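Local coordinates for protein ribonuclease H (Uncultured organism, PDB 4IBN) that probably cleaves the RNA of RNA-DNA hybrids endonucleolytically, leaving 5'-phosphomonoester ends, with magnesium as its cofactor, at residues S24-G29 and T164-Q169; V58-P63 and A71-I76; S97-D102 and A127-A132; A158-V163 and E181-R186. All coordinates share one frame; numbering follows the deposited sequence.

Contact 1: residues S24-G29 and T164-Q169; sequences SCLGNG and TAAGGQ
Ser24 and Leu26 pass beside Ala166 and Gly167 where strand 16-25 runs out into a loop and helix 153-168 comes to its last turn. Ser24 and Leu26 keep extended backbones and pair with Gly37 and Pro35 of strand 34-45, so the pairing with that strand is still followed as far as Leu26. Gly27 then takes a positive phi of 117°, at which a beta carbon would jam against the carbonyl oxygen of Leu26. On the other segment, Gly168 N still bonds to Thr164 O at 3.0 Å, and Gln169 leaves the helix with positive phi.

The contact is apolar and rests mainly on one leucine branch. Leu26 points its side chain at the helix and lays CD1 against the methyl of Ala166, 3.7 Å from CB, while CG follows at 4.0 Å from the same carbon. CD1 stands anti to CA (chi2 166°), and this extended end carries it on to the helix backbone, 3.7 Å from Gly167 N, where it reaches bare main chain. The Ala166 methyl also lies 4.2 Å from Ser24 O, so it touches both the strand end and the leucine. One turn earlier in the helix, Val163 touches both Ser24 and Leu26, while Ala165 is turned to Trp59 of strand 53-62. Here the first strand of the RNase H fold meets the end of the helix packed across its sheet.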
loop_
_atom_site.group_PDB
_atom_site.type_symbol
_atom_site.label_atom_id
_atom_site.label_comp_id
_atom_site.label_asym_id
_atom_site.label_seq_id
_atom_site.Cartn_x
_atom_site.Cartn_y
_atom_site.Cartn_z
ATOM N N SER A 24 -1.475 -0.743 10.807
ATOM C CA SER A 24 -1.997 -1.058 12.089
ATOM C C SER A 24 -1.696 0.027 13.110
ATOM O O SER A 24 -0.670 0.636 13.073
ATOM C CB SER A 24 -1.390 -2.342 12.566
ATOM O OG SER A 24 -2.028 -2.770 13.722
ATOM N N CYS A 25 -2.608 0.190 14.049
ATOM C CA CYS A 25 -2.370 0.985 15.227
ATOM C C CYS A 25 -2.271 0.047 16.419
ATOM O O CYS A 25 -2.784 -1.025 16.382
ATOM C CB CYS A 25 -3.509 1.928 15.489
ATOM S SG CYS A 25 -3.545 3.342 14.409
ATOM N N LEU A 26 -1.591 0.480 17.454
ATOM C CA LEU A 26 -1.463 -0.300 18.647
ATOM C C LEU A 26 -2.019 0.420 19.838
ATOM O O LEU A 26 -1.670 1.506 20.069
ATOM C CB LEU A 26 -0.011 -0.567 18.941
ATOM C CG LEU A 26 0.869 -1.243 17.936
ATOM C CD1 LEU A 26 2.274 -1.035 18.386
ATOM C CD2 LEU A 26 0.549 -2.652 17.944
ATOM N N GLY A 27 -2.826 -0.245 20.615
ATOM C CA GLY A 27 -3.309 0.337 21.835
ATOM C C GLY A 27 -4.793 0.532 21.874
ATOM O O GLY A 27 -5.465 0.146 21.002
ATOM N N ASN A 28 -5.294 1.086 22.944
ATOM C CA ASN A 28 -6.724 1.316 23.075
ATOM C C ASN A 28 -7.104 2.741 23.423
ATOM O O ASN A 28 -8.071 2.960 24.065
ATOM C CB ASN A 28 -7.365 0.351 24.057
ATOM C CG ASN A 28 -6.923 0.585 25.441
ATOM O OD1 ASN A 28 -6.050 1.389 25.694
ATOM N ND2 ASN A 28 -7.551 -0.096 26.368
ATOM N N GLY A 29 -6.305 3.691 22.986
ATOM C CA GLY A 29 -6.614 5.077 23.166
ATOM C C GLY A 29 -7.637 5.530 22.155
ATOM O O GLY A 29 -7.903 4.829 21.235
ATOM N N THR A 164 5.397 -3.916 13.497
ATOM C CA THR A 164 6.764 -3.697 13.882
ATOM C C THR A 164 7.099 -2.219 13.768
ATOM O O THR A 164 7.760 -1.674 14.559
ATOM C CB THR A 164 7.718 -4.483 12.953
ATOM O OG1 THR A 164 7.532 -5.874 13.126
ATOM C CG2 THR A 164 9.109 -4.151 13.242
ATOM N N ALA A 165 6.636 -1.606 12.697
ATOM C CA ALA A 165 6.877 -0.197 12.498
ATOM C C ALA A 165 6.235 0.641 13.608
ATOM O O ALA A 165 6.830 1.524 14.130
ATOM C CB ALA A 165 6.383 0.234 11.156
ATOM N N ALA A 166 5.017 0.311 13.969
ATOM C CA ALA A 166 4.327 1.039 14.989
ATOM C C ALA A 166 5.023 0.890 16.335
ATOM O O ALA A 166 5.125 1.796 17.087
ATOM C CB ALA A 166 2.984 0.555 15.103
ATOM N N GLY A 167 5.417 -0.328 16.618
ATOM C CA GLY A 167 6.025 -0.678 17.883
ATOM C C GLY A 167 7.357 -0.042 18.121
ATOM O O GLY A 167 7.652 0.382 19.187
ATOM N N GLY A 168 8.153 -0.022 17.082
ATOM C CA GLY A 168 9.477 0.500 17.178
ATOM C C GLY A 168 9.629 1.940 16.816
ATOM O O GLY A 168 10.654 2.506 16.984
ATOM N N GLN A 169 8.591 2.505 16.226
ATOM C CA GLN A 169 8.641 3.826 15.689
ATOM C C GLN A 169 9.834 4.019 14.769
ATOM O O GLN A 169 10.551 4.971 14.903
ATOM C CB GLN A 169 8.512 4.921 16.741
ATOM C CG GLN A 169 7.168 4.940 17.432
ATOM C CD GLN A 169 5.978 5.337 16.542
ATOM O OE1 GLN A 169 5.049 4.601 16.358
ATOM N NE2 GLN A 169 6.033 6.497 16.019
#

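Contact 2: residues V58-P63 and A71-I76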
loop_
_atom_site.group_PDB
_atom_site.type_symbol
_atom_site.label_atom_id
_atom_site.label_comp_id
_atom_site.label_asym_id
_atom_site.label_seq_id
_atom_site.Cartn_x
_atom_site.Cartn_y
_atom_site.Cartn_z
ATOM N N VAL A 58 9.033 -1.890 2.674
ATOM C CA VAL A 58 9.075 -0.460 2.980
ATOM C C VAL A 58 8.068 -0.122 4.080
ATOM O O VAL A 58 6.895 -0.483 3.973
ATOM C CB VAL A 58 8.774 0.395 1.738
ATOM C CG1 VAL A 58 7.555 -0.144 1.005
ATOM C CG2 VAL A 58 8.568 1.850 2.131
ATOM N N TRP A 59 8.510 0.560 5.136
ATOM C CA TRP A 59 7.609 0.859 6.218
ATOM C C TRP A 59 7.800 2.261 6.766
ATOM O O TRP A 59 8.837 2.855 6.593
ATOM C CB TRP A 59 7.699 -0.194 7.340
ATOM C CG TRP A 59 8.964 -0.210 8.075
ATOM C CD1 TRP A 59 9.272 0.497 9.177
ATOM C CD2 TRP A 59 10.121 -0.981 7.770
ATOM N NE1 TRP A 59 10.528 0.220 9.589
ATOM C CE2 TRP A 59 11.075 -0.691 8.743
ATOM C CE3 TRP A 59 10.429 -1.911 6.791
ATOM C CZ2 TRP A 59 12.316 -1.249 8.729
ATOM C CZ3 TRP A 59 11.649 -2.469 6.794
ATOM C CH2 TRP A 59 12.580 -2.145 7.753
ATOM N N VAL A 60 6.761 2.741 7.424
ATOM C CA VAL A 60 6.819 4.001 8.128
ATOM C C VAL A 60 5.925 3.971 9.344
ATOM O O VAL A 60 5.117 3.129 9.454
ATOM C CB VAL A 60 6.386 5.141 7.272
ATOM C CG1 VAL A 60 7.348 5.315 6.139
ATOM C CG2 VAL A 60 5.018 4.946 6.784
ATOM N N SER A 61 6.131 4.913 10.247
ATOM C CA SER A 61 5.326 4.962 11.445
ATOM C C SER A 61 5.026 6.381 11.879
ATOM O O SER A 61 5.683 7.275 11.455
ATOM C CB SER A 61 6.018 4.229 12.571
ATOM O OG SER A 61 7.304 4.680 12.767
ATOM N N GLU A 62 3.992 6.527 12.716
ATOM C CA GLU A 62 3.636 7.763 13.402
ATOM C C GLU A 62 3.329 7.439 14.854
ATOM O O GLU A 62 2.820 6.406 15.133
ATOM C CB GLU A 62 2.436 8.426 12.754
ATOM C CG GLU A 62 2.754 8.979 11.397
ATOM C CD GLU A 62 1.600 9.563 10.636
ATOM O OE1 GLU A 62 0.504 9.644 11.149
ATOM O OE2 GLU A 62 1.833 9.951 9.497
ATOM N N PRO A 63 3.687 8.315 15.763
ATOM C CA PRO A 63 3.430 8.066 17.178
ATOM C C PRO A 63 1.993 8.249 17.704
ATOM O O PRO A 63 1.698 7.821 18.792
ATOM C CB PRO A 63 4.386 9.023 17.870
ATOM C CG PRO A 63 4.556 10.096 16.959
ATOM C CD PRO A 63 4.489 9.521 15.583
ATOM N N ALA A 71 -3.159 3.765 6.367
ATOM C CA ALA A 71 -3.490 3.099 5.147
ATOM C C ALA A 71 -3.075 3.986 3.970
ATOM O O ALA A 71 -2.511 3.518 3.052
ATOM C CB ALA A 71 -4.933 2.799 5.100
ATOM N N LEU A 72 -3.359 5.269 4.069
ATOM C CA LEU A 72 -2.940 6.187 3.020
ATOM C C LEU A 72 -1.414 6.280 2.885
ATOM O O LEU A 72 -0.904 6.314 1.820
ATOM C CB LEU A 72 -3.630 7.548 3.133
ATOM C CG LEU A 72 -5.069 7.591 2.702
ATOM C CD1 LEU A 72 -5.788 8.775 3.295
ATOM C CD2 LEU A 72 -5.121 7.601 1.237
ATOM N N ARG A 73 -0.710 6.282 3.998
ATOM C CA ARG A 73 0.735 6.285 3.950
ATOM C C ARG A 73 1.300 5.040 3.300
ATOM O O ARG A 73 2.327 5.098 2.688
ATOM C CB ARG A 73 1.353 6.533 5.314
ATOM C CG ARG A 73 0.810 7.781 5.910
ATOM C CD ARG A 73 1.779 8.638 6.644
ATOM N NE ARG A 73 3.101 8.677 6.067
ATOM C CZ ARG A 73 4.166 8.868 6.805
ATOM N NH1 ARG A 73 4.009 9.051 8.086
ATOM N NH2 ARG A 73 5.376 8.900 6.295
ATOM N N SER A 74 0.609 3.920 3.455
ATOM C CA SER A 74 1.075 2.710 2.832
ATOM C C SER A 74 1.095 2.893 1.333
ATOM O O SER A 74 1.970 2.440 0.675
ATOM C CB SER A 74 0.262 1.477 3.263
ATOM O OG SER A 74 -0.952 1.305 2.598
ATOM N N VAL A 75 0.087 3.541 0.813
ATOM C CA VAL A 75 0.099 3.835 -0.606
ATOM C C VAL A 75 1.184 4.824 -0.984
ATOM O O VAL A 75 1.933 4.611 -1.877
ATOM C CB VAL A 75 -1.212 4.456 -1.038
ATOM C CG1 VAL A 75 -1.177 4.830 -2.526
ATOM C CG2 VAL A 75 -2.306 3.531 -0.806
ATOM N N ILE A 76 1.244 5.924 -0.272
ATOM C CA ILE A 76 2.199 6.924 -0.625
ATOM C C ILE A 76 3.611 6.435 -0.557
ATOM O O ILE A 76 4.372 6.635 -1.435
ATOM C CB ILE A 76 2.087 8.104 0.312
ATOM C CG1 ILE A 76 0.748 8.766 0.172
ATOM C CG2 ILE A 76 3.170 9.094 0.081
ATOM C CD1 ILE A 76 0.401 9.698 1.329
#
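Glu62 and Arg73 form a salt bridge from strand 53-62 to helix 67-82, whose short segments here run at 143° to each other with axes 8.8 Å apart. Arg73 NH1 donates to Glu62 OE2 over 2.7 Å with an N-H...O angle of 147°, arriving on the anti side of the oxygen. The arginine chain bends at chi2 and chi3 to bring NH1 round to the carboxylate, and its CD lies 3.1 Å from the same OE2.

That oxygen is shared, since Arg69 NH2 also forms a salt bridge to it, while OE1 forms a hydrogen bond with Thr65 OG1 and Arg73 NH2 has a weak, long ion pair with Glu77. Two cations beside the carboxylate would favour its ionised form. One face of the guanidinium is covered by Val60, whose CG2 lies 4.0 Å from Arg73 CZ, so the charged plane rests on an aliphatic branch while its edge is turned to the acid. Within the helix, Ser74 OG donates to Ala71 O at 2.7 Å.

Val60 and Glu62 pair through their backbones with Ala38 and Gly36 of strand 34-45. Behind the bridge, Leu72 and Ile76 turn to helix 126-136, and Leu72 also meets helix 98-113, so helix 67-82 packs on the sheet through one flank and on these two helices through another.

Contact 3: residues S97-D102 and A127-A132; sequences SRYIVD and ALWQEA
Tyr99 and Ile100 of helix 98-113 meet the indole of Trp129 on helix 126-136, a helix-to-helix contact within the helical layer of the RNase H fold. Ser97 sits just before the first of these helices as its N-cap, its OG accepting from Ile100 N at 3.2 Å. Arg98 turns to Asp102, one helical turn on, and grips the carboxylate side-on: NE reaches OD2 at 3.0 Å and NH2 reaches OD1 at 2.9 Å.

Tyr99 carries most of the contact. With CG anti to the backbone N (chi1 -175°), its ring is carried out against the indole. The planes of the Tyr99 ring and the six-membered ring of Trp129 are inclined at 55°. Trp129 CZ2 stands over one face of the phenol, offset toward the rim, 3.6 Å from Tyr99 CE2. Alongside this apolar touch, Trp129 NE1 donates to Tyr99 OH over 3.1 Å with an N-H...O angle of 154°; the buried indole nitrogen thus has an acceptor, which would limit rotation of the indole. Asn125 OD1 adds a weak bond to the same hydroxyl. A leucine in place of Trp129 would probably leave Tyr99 OH without its indole donor and open a gap between the helices, where Leu72, Met104, Val108 and Trp116 also pack.

Ile100 adds an aliphatic touch, its CD1 4.3 Å from Trp129 CH2. The same CH2 carbon, at the far end of the indole, lies 3.6 Å from the backbone oxygen Tyr99 O, which sits at the ring's edge and in its plane.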
loop_
_atom_site.group_PDB
_atom_site.type_symbol
_atom_site.label_atom_id
_atom_site.label_comp_id
_atom_site.label_asym_id
_atom_site.label_seq_id
_atom_site.Cartn_x
_atom_site.Cartn_y
_atom_site.Cartn_z
ATOM N N SER A 97 -7.354 -2.851 3.249
ATOM C CA SER A 97 -8.103 -1.664 3.435
ATOM C C SER A 97 -9.038 -1.362 2.283
ATOM O O SER A 97 -8.624 -0.951 1.259
ATOM C CB SER A 97 -7.145 -0.496 3.614
ATOM O OG SER A 97 -7.805 0.719 3.677
ATOM N N ARG A 98 -10.326 -1.555 2.519
ATOM C CA ARG A 98 -11.326 -1.136 1.581
ATOM C C ARG A 98 -11.347 0.357 1.468
ATOM O O ARG A 98 -11.703 0.897 0.492
ATOM C CB ARG A 98 -12.682 -1.720 1.891
ATOM C CG ARG A 98 -12.816 -3.081 1.351
ATOM C CD ARG A 98 -14.177 -3.422 0.900
ATOM N NE ARG A 98 -14.473 -2.948 -0.421
ATOM C CZ ARG A 98 -14.645 -3.723 -1.471
ATOM N NH1 ARG A 98 -14.530 -5.032 -1.369
ATOM N NH2 ARG A 98 -14.937 -3.192 -2.640
ATOM N N TYR A 99 -10.889 1.022 2.486
ATOM C CA TYR A 99 -10.845 2.458 2.417
ATOM C C TYR A 99 -9.988 2.830 1.207
ATOM O O TYR A 99 -10.382 3.619 0.447
ATOM C CB TYR A 99 -10.201 3.017 3.704
ATOM C CG TYR A 99 -10.153 4.517 3.889
ATOM C CD1 TYR A 99 -11.279 5.255 4.048
ATOM C CD2 TYR A 99 -8.966 5.187 3.924
ATOM C CE1 TYR A 99 -11.229 6.612 4.215
ATOM C CE2 TYR A 99 -8.921 6.522 4.117
ATOM C CZ TYR A 99 -10.058 7.243 4.256
ATOM O OH TYR A 99 -10.029 8.593 4.449
ATOM N N ILE A 100 -8.826 2.219 1.064
ATOM C CA ILE A 100 -7.953 2.480 -0.076
ATOM C C ILE A 100 -8.528 1.984 -1.401
ATOM O O ILE A 100 -8.529 2.682 -2.337
ATOM C CB ILE A 100 -6.578 1.820 0.095
ATOM C CG1 ILE A 100 -5.841 2.403 1.287
ATOM C CG2 ILE A 100 -5.761 1.936 -1.145
ATOM C CD1 ILE A 100 -5.761 3.840 1.312
ATOM N N VAL A 101 -9.005 0.755 -1.429
ATOM C CA VAL A 101 -9.469 0.212 -2.673
ATOM C C VAL A 101 -10.684 0.946 -3.239
ATOM O O VAL A 101 -10.746 1.238 -4.399
ATOM C CB VAL A 101 -9.818 -1.295 -2.539
ATOM C CG1 VAL A 101 -10.352 -1.828 -3.775
ATOM C CG2 VAL A 101 -8.647 -2.050 -2.151
ATOM N N ASP A 102 -11.686 1.164 -2.408
ATOM C CA ASP A 102 -12.844 1.913 -2.825
ATOM C C ASP A 102 -12.511 3.392 -3.077
ATOM O O ASP A 102 -13.063 4.008 -3.916
ATOM C CB ASP A 102 -13.997 1.759 -1.855
ATOM C CG ASP A 102 -14.510 0.361 -1.775
ATOM O OD1 ASP A 102 -14.465 -0.343 -2.756
ATOM O OD2 ASP A 102 -14.987 0.021 -0.721
ATOM N N ALA A 127 -6.043 15.945 2.419
ATOM C CA ALA A 127 -4.695 16.284 2.017
ATOM C C ALA A 127 -3.865 15.050 1.702
ATOM O O ALA A 127 -3.141 15.038 0.763
ATOM C CB ALA A 127 -4.021 17.109 3.050
ATOM N N LEU A 128 -3.985 14.039 2.537
ATOM C CA LEU A 128 -3.307 12.797 2.296
ATOM C C LEU A 128 -3.794 12.080 1.059
ATOM O O LEU A 128 -3.040 11.518 0.380
ATOM C CB LEU A 128 -3.370 11.870 3.491
ATOM C CG LEU A 128 -2.301 11.825 4.549
ATOM C CD1 LEU A 128 -2.529 10.575 5.323
ATOM C CD2 LEU A 128 -0.943 11.812 4.030
ATOM N N TRP A 129 -5.073 12.122 0.794
ATOM C CA TRP A 129 -5.593 11.516 -0.401
ATOM C C TRP A 129 -4.971 12.178 -1.616
ATOM O O TRP A 129 -4.623 11.533 -2.536
ATOM C CB TRP A 129 -7.103 11.644 -0.483
ATOM C CG TRP A 129 -7.824 10.557 0.188
ATOM C CD1 TRP A 129 -8.545 10.642 1.327
ATOM C CD2 TRP A 129 -7.916 9.214 -0.236
ATOM N NE1 TRP A 129 -9.083 9.451 1.633
ATOM C CE2 TRP A 129 -8.706 8.545 0.692
ATOM C CE3 TRP A 129 -7.450 8.518 -1.334
ATOM C CZ2 TRP A 129 -8.996 7.219 0.574
ATOM C CZ3 TRP A 129 -7.733 7.201 -1.424
ATOM C CH2 TRP A 129 -8.503 6.568 -0.488
ATOM N N GLN A 130 -4.833 13.485 -1.572
ATOM C CA GLN A 130 -4.199 14.177 -2.669
ATOM C C GLN A 130 -2.752 13.762 -2.878
ATOM O O GLN A 130 -2.335 13.608 -3.961
ATOM C CB GLN A 130 -4.306 15.705 -2.528
ATOM C CG GLN A 130 -5.685 16.237 -2.646
ATOM C CD GLN A 130 -5.748 17.763 -2.521
ATOM O OE1 GLN A 130 -4.917 18.355 -1.940
ATOM N NE2 GLN A 130 -6.734 18.344 -3.074
ATOM N N GLU A 131 -2.022 13.602 -1.798
ATOM C CA GLU A 131 -0.685 13.089 -1.863
ATOM C C GLU A 131 -0.629 11.650 -2.402
ATOM O O GLU A 131 0.240 11.300 -3.127
ATOM C CB GLU A 131 -0.016 13.139 -0.485
ATOM C CG GLU A 131 0.249 14.482 0.020
ATOM C CD GLU A 131 1.180 14.511 1.237
ATOM O OE1 GLU A 131 1.971 13.591 1.417
ATOM O OE2 GLU A 131 1.136 15.496 1.952
ATOM N N ALA A 132 -1.560 10.838 -1.999
ATOM C CA ALA A 132 -1.588 9.511 -2.512
ATOM C C ALA A 132 -1.864 9.456 -3.984
ATOM O O ALA A 132 -1.320 8.659 -4.660
ATOM C CB ALA A 132 -2.574 8.707 -1.796
#

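Contact 4: residues A158-V163 and E181-R186; sequences ANHLAV and EEWAAR
His160 on helix 153-168 faces Trp183 on the short helix 180-184, their CA atoms 9.0 Å apart and the nearest pair of the two segments, so side chains alone bridge the distance. Both residues point at each other, and the two side chains run past each other antiparallel until the rings overlap.

The five-membered part of the Trp183 indole meets the His160 imidazole at an oblique 37° between planes, centroids 4.7 Å apart. Trp183 CD1 stands over the middle of the His160 ring and comes to 3.9 Å from His160 CG, while Trp183 NE1 is 3.9 Å from His160 CB. The torsions serve this meeting: each ring is swung anti to its own backbone nitrogen (chi1 153° for His160), toward the other helix. Arg186, at the N-cap position before helix 187-192, comes from another side. Its NH1 is 3.9 Å from His160 CE1, which lies at the edge of the guanidinium, and the planes of the Arg186 guanidinium and the His160 ring are steeply turned, 73° apart.

Tyr157, one turn back along helix 153-168, meets both rings and is edge-to-face with Trp183, making an aromatic group of three. Replacing His160 by an alanine would probably uncover the CD1 edge of Trp183 and open a gap between the two helices, with Arg186 NH1 losing its neighbour. Since the histidine meets Trp183 by van der Waals contact of the rings and has a guanidinium close to CE1 and ND1, that positive charge would tend to disfavour protonation of the imidazole.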
loop_
_atom_site.group_PDB
_atom_site.type_symbol
_atom_site.label_atom_id
_atom_site.label_comp_id
_atom_site.label_asym_id
_atom_site.label_seq_id
_atom_site.Cartn_x
_atom_site.Cartn_y
_atom_site.Cartn_z
ATOM N N ALA A 158 2.779 -8.257 5.721
ATOM C CA ALA A 158 2.712 -6.813 5.672
ATOM C C ALA A 158 2.180 -6.283 6.974
ATOM O O ALA A 158 2.595 -5.279 7.414
ATOM C CB ALA A 158 1.859 -6.336 4.523
ATOM N N ASN A 159 1.235 -6.987 7.541
ATOM C CA ASN A 159 0.723 -6.595 8.842
ATOM C C ASN A 159 1.795 -6.690 9.901
ATOM O O ASN A 159 1.934 -5.844 10.752
ATOM C CB ASN A 159 -0.470 -7.447 9.254
ATOM C CG ASN A 159 -1.059 -7.035 10.572
ATOM O OD1 ASN A 159 -1.712 -6.063 10.663
ATOM N ND2 ASN A 159 -0.840 -7.803 11.551
ATOM N N HIS A 160 2.577 -7.743 9.793
ATOM C CA HIS A 160 3.668 -7.911 10.719
ATOM C C HIS A 160 4.613 -6.721 10.591
ATOM O O HIS A 160 5.133 -6.254 11.550
ATOM C CB HIS A 160 4.429 -9.192 10.423
ATOM C CG HIS A 160 5.856 -9.161 10.829
ATOM N ND1 HIS A 160 6.264 -9.462 12.096
ATOM C CD2 HIS A 160 6.970 -8.901 10.132
ATOM C CE1 HIS A 160 7.566 -9.347 12.171
ATOM N NE2 HIS A 160 8.020 -9.029 10.985
ATOM N N LEU A 161 4.855 -6.289 9.379
ATOM C CA LEU A 161 5.715 -5.160 9.175
ATOM C C LEU A 161 5.097 -3.878 9.768
ATOM O O LEU A 161 5.764 -3.075 10.300
ATOM C CB LEU A 161 6.016 -4.891 7.706
ATOM C CG LEU A 161 7.007 -5.652 6.867
ATOM C CD1 LEU A 161 6.997 -5.083 5.480
ATOM C CD2 LEU A 161 8.361 -5.544 7.442
ATOM N N ALA A 162 3.809 -3.706 9.567
ATOM C CA ALA A 162 3.146 -2.523 10.054
ATOM C C ALA A 162 3.215 -2.441 11.555
ATOM O O ALA A 162 3.429 -1.443 12.085
ATOM C CB ALA A 162 1.724 -2.519 9.629
ATOM N N VAL A 163 2.977 -3.550 12.207
ATOM C CA VAL A 163 3.028 -3.601 13.656
ATOM C C VAL A 163 4.417 -3.365 14.178
ATOM O O VAL A 163 4.594 -2.711 15.147
ATOM C CB VAL A 163 2.432 -4.878 14.230
ATOM C CG1 VAL A 163 2.549 -4.917 15.737
ATOM C CG2 VAL A 163 1.015 -4.987 13.862
ATOM N N GLU A 181 11.198 -14.005 3.802
ATOM C CA GLU A 181 11.562 -15.393 3.818
ATOM C C GLU A 181 11.857 -15.911 5.211
ATOM O O GLU A 181 11.558 -16.995 5.521
ATOM C CB GLU A 181 12.714 -15.628 2.858
ATOM C CG GLU A 181 12.253 -15.581 1.406
ATOM C CD GLU A 181 12.132 -14.157 0.831
ATOM O OE1 GLU A 181 12.483 -13.193 1.509
ATOM O OE2 GLU A 181 11.726 -14.039 -0.324
ATOM N N GLU A 182 12.518 -15.114 5.998
ATOM C CA GLU A 182 12.792 -15.488 7.362
ATOM C C GLU A 182 11.491 -15.570 8.172
ATOM O O GLU A 182 11.285 -16.469 8.904
ATOM C CB GLU A 182 13.821 -14.551 7.983
ATOM C CG GLU A 182 15.206 -14.578 7.327
ATOM C CD GLU A 182 16.068 -15.832 7.654
ATOM O OE1 GLU A 182 15.680 -16.728 8.421
ATOM O OE2 GLU A 182 17.182 -15.925 7.138
ATOM N N TRP A 183 10.597 -14.625 7.974
ATOM C CA TRP A 183 9.322 -14.642 8.661
ATOM C C TRP A 183 8.521 -15.910 8.303
ATOM O O TRP A 183 7.872 -16.486 9.095
ATOM C CB TRP A 183 8.499 -13.383 8.291
ATOM C CG TRP A 183 7.088 -13.329 8.799
ATOM C CD1 TRP A 183 6.669 -12.848 9.973
ATOM C CD2 TRP A 183 5.924 -13.739 8.104
ATOM N NE1 TRP A 183 5.337 -12.959 10.089
ATOM C CE2 TRP A 183 4.847 -13.495 8.933
ATOM C CE3 TRP A 183 5.685 -14.267 6.846
ATOM C CZ2 TRP A 183 3.576 -13.781 8.553
ATOM C CZ3 TRP A 183 4.450 -14.561 6.501
ATOM C CH2 TRP A 183 3.394 -14.300 7.325
ATOM N N ALA A 184 8.573 -16.267 7.044
ATOM C CA ALA A 184 7.798 -17.376 6.523
ATOM C C ALA A 184 8.191 -18.675 7.171
ATOM O O ALA A 184 7.432 -19.569 7.264
ATOM C CB ALA A 184 7.932 -17.488 5.051
ATOM N N ALA A 185 9.425 -18.739 7.577
ATOM C CA ALA A 185 9.958 -19.938 8.182
ATOM C C ALA A 185 9.788 -20.029 9.697
ATOM O O ALA A 185 10.162 -20.997 10.278
ATOM C CB ALA A 185 11.378 -20.075 7.832
ATOM N N ARG A 186 9.257 -19.002 10.315
ATOM C CA ARG A 186 9.049 -19.028 11.737
ATOM C C ARG A 186 8.022 -20.060 12.103
ATOM O O ARG A 186 7.133 -20.309 11.371
ATOM C CB ARG A 186 8.582 -17.685 12.263
ATOM C CG ARG A 186 9.612 -16.627 12.333
ATOM C CD ARG A 186 9.021 -15.236 12.617
ATOM N NE ARG A 186 7.993 -15.223 13.636
ATOM C CZ ARG A 186 7.319 -14.151 13.994
ATOM N NH1 ARG A 186 7.572 -12.999 13.423
ATOM N NH2 ARG A 186 6.421 -14.216 14.947
#

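In the fold
Contact 3 is the most buried of the four and joins two helices through aromatic rings and one indole hydrogen bond. Contact 2 lies nearest the chain centre, yet relies on a salt bridge between sheet and helix; its Leu72 and Ile76 pack directly on Trp129, Leu128 and Ala132 of contact 3. Contacts 1 and 4 are partly buried, further out, and share helix 153-168, which covers the other side of the sheet: contact 1 is aliphatic, contact 4 aromatic with a cation alongside. Leu26 against Val163 ties these two together, and Ala165 against Ser61 links contact 1 to contact 2. Contacts 3 and 4 lie about 24 Å apart, centre to centre, on opposite sides of the chain's centre.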